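Local atomic coordinates of histone deacetylase complex subunit SAP18 (Mus musculus, PDB entry 4A6Q), a protein that enhances SIN3-HDAC1-mediated transcriptional repression and serves as an auxiliary component of the splicing-dependent exon junction complex. Residues I58-W61 / M62-L66; D118-T121 / L122-K126. All blocks are in the same frame, centred on the assembly; numbering follows the deposited sequence. Where two conformers were deposited one is given.

How the contacts relate
Contact 1 joins the end of strand 56-60 to the start of helix 66-76; contact 2 comes later in the chain, in the connection between strands 101-110 and 132-138. Their centres lie about 9 Å apart, and the two runs of backbone meet directly. Gln123 N approaches Met62 O to 2.8 Å and Leu66 N approaches Met120 O to 3.0 Å, both probable hydrogen bonds, while Thr121 CG2 packs on Asp63 O. The mixed sheet has the strand order 2-1-5-3-4 expected of a ubiquitin-like domain. Through these pairs, segments far apart in sequence are tied together beside the N-terminal end of helix 66-76.

Contact 1 of 2, residues I58-W61 / M62-L66; sequences IYTW and MDATL
Trp61 and Ala64 close a type I beta turn: Ala64 N donates to Trp61 O over 3.0 Å, with an N-H...O angle of 158°. The donor stands well above the carbonyl plane. Met62 and Asp63 occupy the two central positions of the turn. Just before it, Thr60 leans against the returning chain, its OG1 lying 3.2 Å from Ala64 CB. With OG1 anti to the backbone N (chi1 -168°), the hydroxyl is the branch that meets this methyl, which also sits 3.3 Å from Trp61 O. On Asp63, the carboxylate bends back over the turn and brings OD1 to 3.7 Å from Trp61 CB, a contact with the root of the Trp61 side chain, while the indole leads away from the turn.

Partners from the N-terminal part of the chain hold both polar ends. Asp63 OD1 forms a salt bridge with Arg22 NH2 and OD2 accepts from Ile20 N, two bonds that probably favour the charged carboxylate and restrain its rotation; Trp61 NE1 donates to Thr25 O, and the Trp61 side chain touches Arg22 and Pro27. The residues preceding strand 28-35 are thereby tied to the turn.

Beyond Ala64 the chain passes straight into helix 66-76, where Thr65 is the N-cap and its OG1 accepts from Glu68 N. The bend thus reverses the chain at the end of an outermost strand of the sheet and delivers it to the helix, the strand-to-helix passage that follows the first beta hairpin in the beta-grasp fold of ubiquitin-like domains.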
loop_
_atom_site.group_PDB
_atom_site.type_symbol
_atom_site.label_atom_id
_atom_site.label_comp_id
_atom_site.label_asym_id
_atom_site.label_seq_id
_atom_site.Cartn_x
_atom_site.Cartn_y
_atom_site.Cartn_z
ATOM N N ILE A 58 -1.336 4.820 11.187
ATOM C CA ILE A 58 -0.603 6.009 10.741
ATOM C C ILE A 58 -1.606 7.037 10.221
ATOM O O ILE A 58 -2.577 6.670 9.593
ATOM C CB ILE A 58 0.356 5.634 9.577
ATOM C CG1 ILE A 58 1.493 4.753 10.119
ATOM C CG2 ILE A 58 0.909 6.859 8.847
ATOM C CD1 ILE A 58 2.404 4.202 9.006
ATOM N N TYR A 59 -1.401 8.312 10.566
ATOM C CA TYR A 59 -2.162 9.380 9.934
ATOM C C TYR A 59 -1.363 9.839 8.730
ATOM O O TYR A 59 -0.188 10.232 8.865
ATOM C CB TYR A 59 -2.292 10.572 10.884
ATOM C CG TYR A 59 -3.259 10.397 12.013
ATOM C CD1 TYR A 59 -4.538 9.957 11.778
ATOM C CD2 TYR A 59 -2.871 10.655 13.320
ATOM C CE1 TYR A 59 -5.450 9.800 12.837
ATOM C CE2 TYR A 59 -3.749 10.502 14.365
ATOM C CZ TYR A 59 -5.027 10.074 14.113
ATOM O OH TYR A 59 -5.901 9.919 15.163
ATOM N N THR A 60 -1.987 9.866 7.559
ATOM C CA THR A 60 -1.288 10.230 6.345
ATOM C C THR A 60 -2.294 10.756 5.338
ATOM O O THR A 60 -3.434 11.058 5.698
ATOM C CB THR A 60 -0.444 9.036 5.807
ATOM O OG1 THR A 60 0.463 9.483 4.776
ATOM C CG2 THR A 60 -1.338 7.896 5.269
ATOM N N TRP A 61 -1.872 10.864 4.084
ATOM C CA TRP A 61 -2.691 11.422 3.012
ATOM C C TRP A 61 -2.610 10.534 1.758
ATOM O O TRP A 61 -1.806 9.612 1.708
ATOM C CB TRP A 61 -2.247 12.844 2.675
ATOM C CG TRP A 61 -2.486 13.831 3.786
ATOM C CD1 TRP A 61 -3.591 14.658 3.957
ATOM C CD2 TRP A 61 -1.615 14.092 4.885
ATOM N NE1 TRP A 61 -3.430 15.404 5.107
ATOM C CE2 TRP A 61 -2.231 15.078 5.689
ATOM C CE3 TRP A 61 -0.355 13.596 5.266
ATOM C CZ2 TRP A 61 -1.634 15.577 6.849
ATOM C CZ3 TRP A 61 0.222 14.080 6.406
ATOM C CH2 TRP A 61 -0.412 15.057 7.196
HETATM N N MSE A 62 -3.462 10.790 0.764
HETATM C CA MSE A 62 -3.534 9.949 -0.442
HETATM C C MSE A 62 -2.276 9.998 -1.300
HETATM O O MSE A 62 -2.095 9.136 -2.149
HETATM C CB MSE A 62 -4.764 10.321 -1.294
HETATM C CG MSE A 62 -6.070 10.039 -0.613
HETATM SE SE MSE A 62 -6.295 8.135 -0.466
HETATM C CE MSE A 62 -6.075 7.587 -2.308
ATOM N N ASP A 63 -1.431 11.002 -1.096
ATOM C CA ASP A 63 -0.145 11.082 -1.821
ATOM C C ASP A 63 1.024 10.560 -1.009
ATOM O O ASP A 63 2.196 10.803 -1.366
ATOM C CB ASP A 63 0.092 12.508 -2.396
ATOM C CG ASP A 63 0.323 13.569 -1.320
ATOM O OD1 ASP A 63 0.086 13.288 -0.112
ATOM O OD2 ASP A 63 0.736 14.690 -1.690
ATOM N N ALA A 64 0.728 9.823 0.065
ATOM C CA ALA A 64 1.781 9.116 0.777
ATOM C C ALA A 64 2.527 8.172 -0.196
ATOM O O ALA A 64 1.900 7.423 -0.949
ATOM C CB ALA A 64 1.199 8.318 1.917
ATOM N N THR A 65 3.857 8.182 -0.122
ATOM C CA THR A 65 4.702 7.298 -0.971
ATOM C C THR A 65 5.184 6.090 -0.202
ATOM O O THR A 65 5.189 6.072 1.039
ATOM C CB THR A 65 5.943 8.022 -1.485
ATOM O OG1 THR A 65 6.789 8.358 -0.379
ATOM C CG2 THR A 65 5.533 9.309 -2.229
ATOM N N LEU A 66 5.587 5.063 -0.942
ATOM C CA LEU A 66 6.104 3.885 -0.252
ATOM C C LEU A 66 7.292 4.228 0.668
ATOM O O LEU A 66 7.402 3.679 1.795
ATOM C CB LEU A 66 6.506 2.784 -1.249
ATOM C CG LEU A 66 5.377 2.292 -2.133
ATOM C CD1 LEU A 66 5.850 1.061 -2.874
ATOM C CD2 LEU A 66 4.084 2.010 -1.359
#

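Contact 2 of 2, residues D118-T121 / L122-K126; sequences DSMT and LQSQK
Hydrogen bonds between Thr121 and Ser124 organise this bend, each residue using both side chain and backbone. Ser124 OG donates to Thr121 O at 2.8 Å, tilted by 17° from the carbonyl plane, and Ser124 N donates to Thr121 OG1 at 3.0 Å, so that both bonds run from the serine to the threonine. Placing OG1 between its own backbone N and carbonyl carbon (chi1 60°) lets Thr121 receive that N-H. The carbonyl oxygen of Thr121 also draws weak bonds from Ser124 N and Gln125 N. Glu17 OE1 is a further partner of Thr121 OG1 and also takes a bond from Gln123 NE2.

The pattern matches an ST motif whose main-chain bonds are weak, here leading into the short 3-10 turn at 123-124; ubiquitin likewise has a 3-10 turn ahead of its last strand.

Amide and selenium contacts cover the side of the bend next to Met120. Gln125 NE2 donates to Ser124 OG at 3.0 Å, nearly straight at 167° and in the amide plane, so the serine hydroxyl both gives and receives. The selenomethionine at Met120 crosses Gln125 at about a right angle, setting SE over the amide face, 3.6 Å from CD. Replacing Gln125 with an alanine would probably deprive Ser124 OG of this donor and uncover the selenium of Met120. Both side chains also touch Ile106 on strand 101-110.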
loop_
_atom_site.group_PDB
_atom_site.type_symbol
_atom_site.label_atom_id
_atom_site.label_comp_id
_atom_site.label_asym_id
_atom_site.label_seq_id
_atom_site.Cartn_x
_atom_site.Cartn_y
_atom_site.Cartn_z
ATOM N N ASP A 118 9.893 3.974 -5.214
ATOM C CA ASP A 118 10.017 4.789 -4.011
ATOM C C ASP A 118 8.947 5.885 -3.919
ATOM O O ASP A 118 8.465 6.200 -2.813
ATOM C CB ASP A 118 11.386 5.460 -3.949
ATOM C CG ASP A 118 12.495 4.485 -3.675
ATOM O OD1 ASP A 118 12.238 3.283 -3.495
ATOM O OD2 ASP A 118 13.641 4.976 -3.613
ATOM N N SER A 119 8.612 6.465 -5.060
ATOM C CA SER A 119 7.655 7.576 -5.096
ATOM C C SER A 119 6.237 7.133 -5.444
ATOM O O SER A 119 5.357 7.971 -5.710
ATOM C CB SER A 119 8.104 8.619 -6.119
ATOM O OG SER A 119 8.009 8.091 -7.425
HETATM N N MSE A 120 6.010 5.835 -5.498
HETATM C CA MSE A 120 4.675 5.336 -5.725
HETATM C C MSE A 120 3.729 5.715 -4.592
HETATM O O MSE A 120 4.010 5.474 -3.421
HETATM C CB MSE A 120 4.703 3.814 -5.891
HETATM C CG MSE A 120 3.317 3.222 -6.012
HETATM SE SE MSE A 120 3.401 1.316 -6.176
HETATM C CE MSE A 120 4.155 1.226 -7.925
ATOM N N THR A 121 2.574 6.279 -4.950
ATOM C CA THR A 121 1.648 6.773 -3.946
ATOM C C THR A 121 0.439 5.895 -3.773
ATOM O O THR A 121 0.058 5.104 -4.658
ATOM C CB THR A 121 1.086 8.147 -4.357
ATOM O OG1 THR A 121 0.404 8.015 -5.589
ATOM C CG2 THR A 121 2.200 9.185 -4.495
ATOM N N LEU A 122 -0.188 6.025 -2.607
ATOM C CA LEU A 122 -1.464 5.345 -2.397
ATOM C C LEU A 122 -2.480 5.670 -3.494
ATOM O O LEU A 122 -3.137 4.759 -4.046
ATOM C CB LEU A 122 -2.036 5.690 -1.022
ATOM C CG LEU A 122 -1.204 5.268 0.194
ATOM C CD1 LEU A 122 -1.840 5.861 1.444
ATOM C CD2 LEU A 122 -1.070 3.763 0.359
ATOM N N GLN A 123 -2.615 6.936 -3.843
ATOM C CA GLN A 123 -3.613 7.296 -4.858
ATOM C C GLN A 123 -3.343 6.697 -6.248
ATOM O O GLN A 123 -4.292 6.335 -6.968
ATOM C CB GLN A 123 -3.823 8.811 -4.912
ATOM C CG GLN A 123 -2.583 9.564 -5.378
ATOM C CD GLN A 123 -2.687 11.052 -5.249
ATOM O OE1 GLN A 123 -3.696 11.579 -4.748
ATOM N NE2 GLN A 123 -1.638 11.753 -5.683
ATOM N N SER A 124 -2.069 6.545 -6.598
ATOM C CA SER A 124 -1.717 5.973 -7.894
ATOM C C SER A 124 -2.199 4.528 -7.995
ATOM O O SER A 124 -2.414 4.007 -9.093
ATOM C CB SER A 124 -0.212 6.052 -8.177
ATOM O OG SER A 124 0.545 5.166 -7.368
ATOM N N GLN A 125 -2.354 3.888 -6.832
ATOM C CA GLN A 125 -2.732 2.466 -6.826
ATOM C C GLN A 125 -4.214 2.272 -6.496
ATOM O O GLN A 125 -4.644 1.160 -6.202
ATOM C CB GLN A 125 -1.852 1.697 -5.840
ATOM C CG GLN A 125 -0.382 1.878 -6.091
ATOM C CD GLN A 125 0.002 1.410 -7.464
ATOM O OE1 GLN A 125 -0.206 0.224 -7.794
ATOM N NE2 GLN A 125 0.541 2.316 -8.297
ATOM N N LYS A 126 -4.977 3.363 -6.542
ATOM C CA LYS A 126 -6.416 3.389 -6.235
ATOM C C LYS A 126 -6.768 2.838 -4.866
ATOM O O LYS A 126 -7.800 2.204 -4.664
ATOM C CB LYS A 126 -7.187 2.703 -7.337
ATOM C CG LYS A 126 -6.792 3.305 -8.653
ATOM C CD LYS A 126 -7.959 3.785 -9.372
ATOM C CE LYS A 126 -8.529 2.618 -10.044
ATOM N NZ LYS A 126 -9.721 3.029 -10.829
#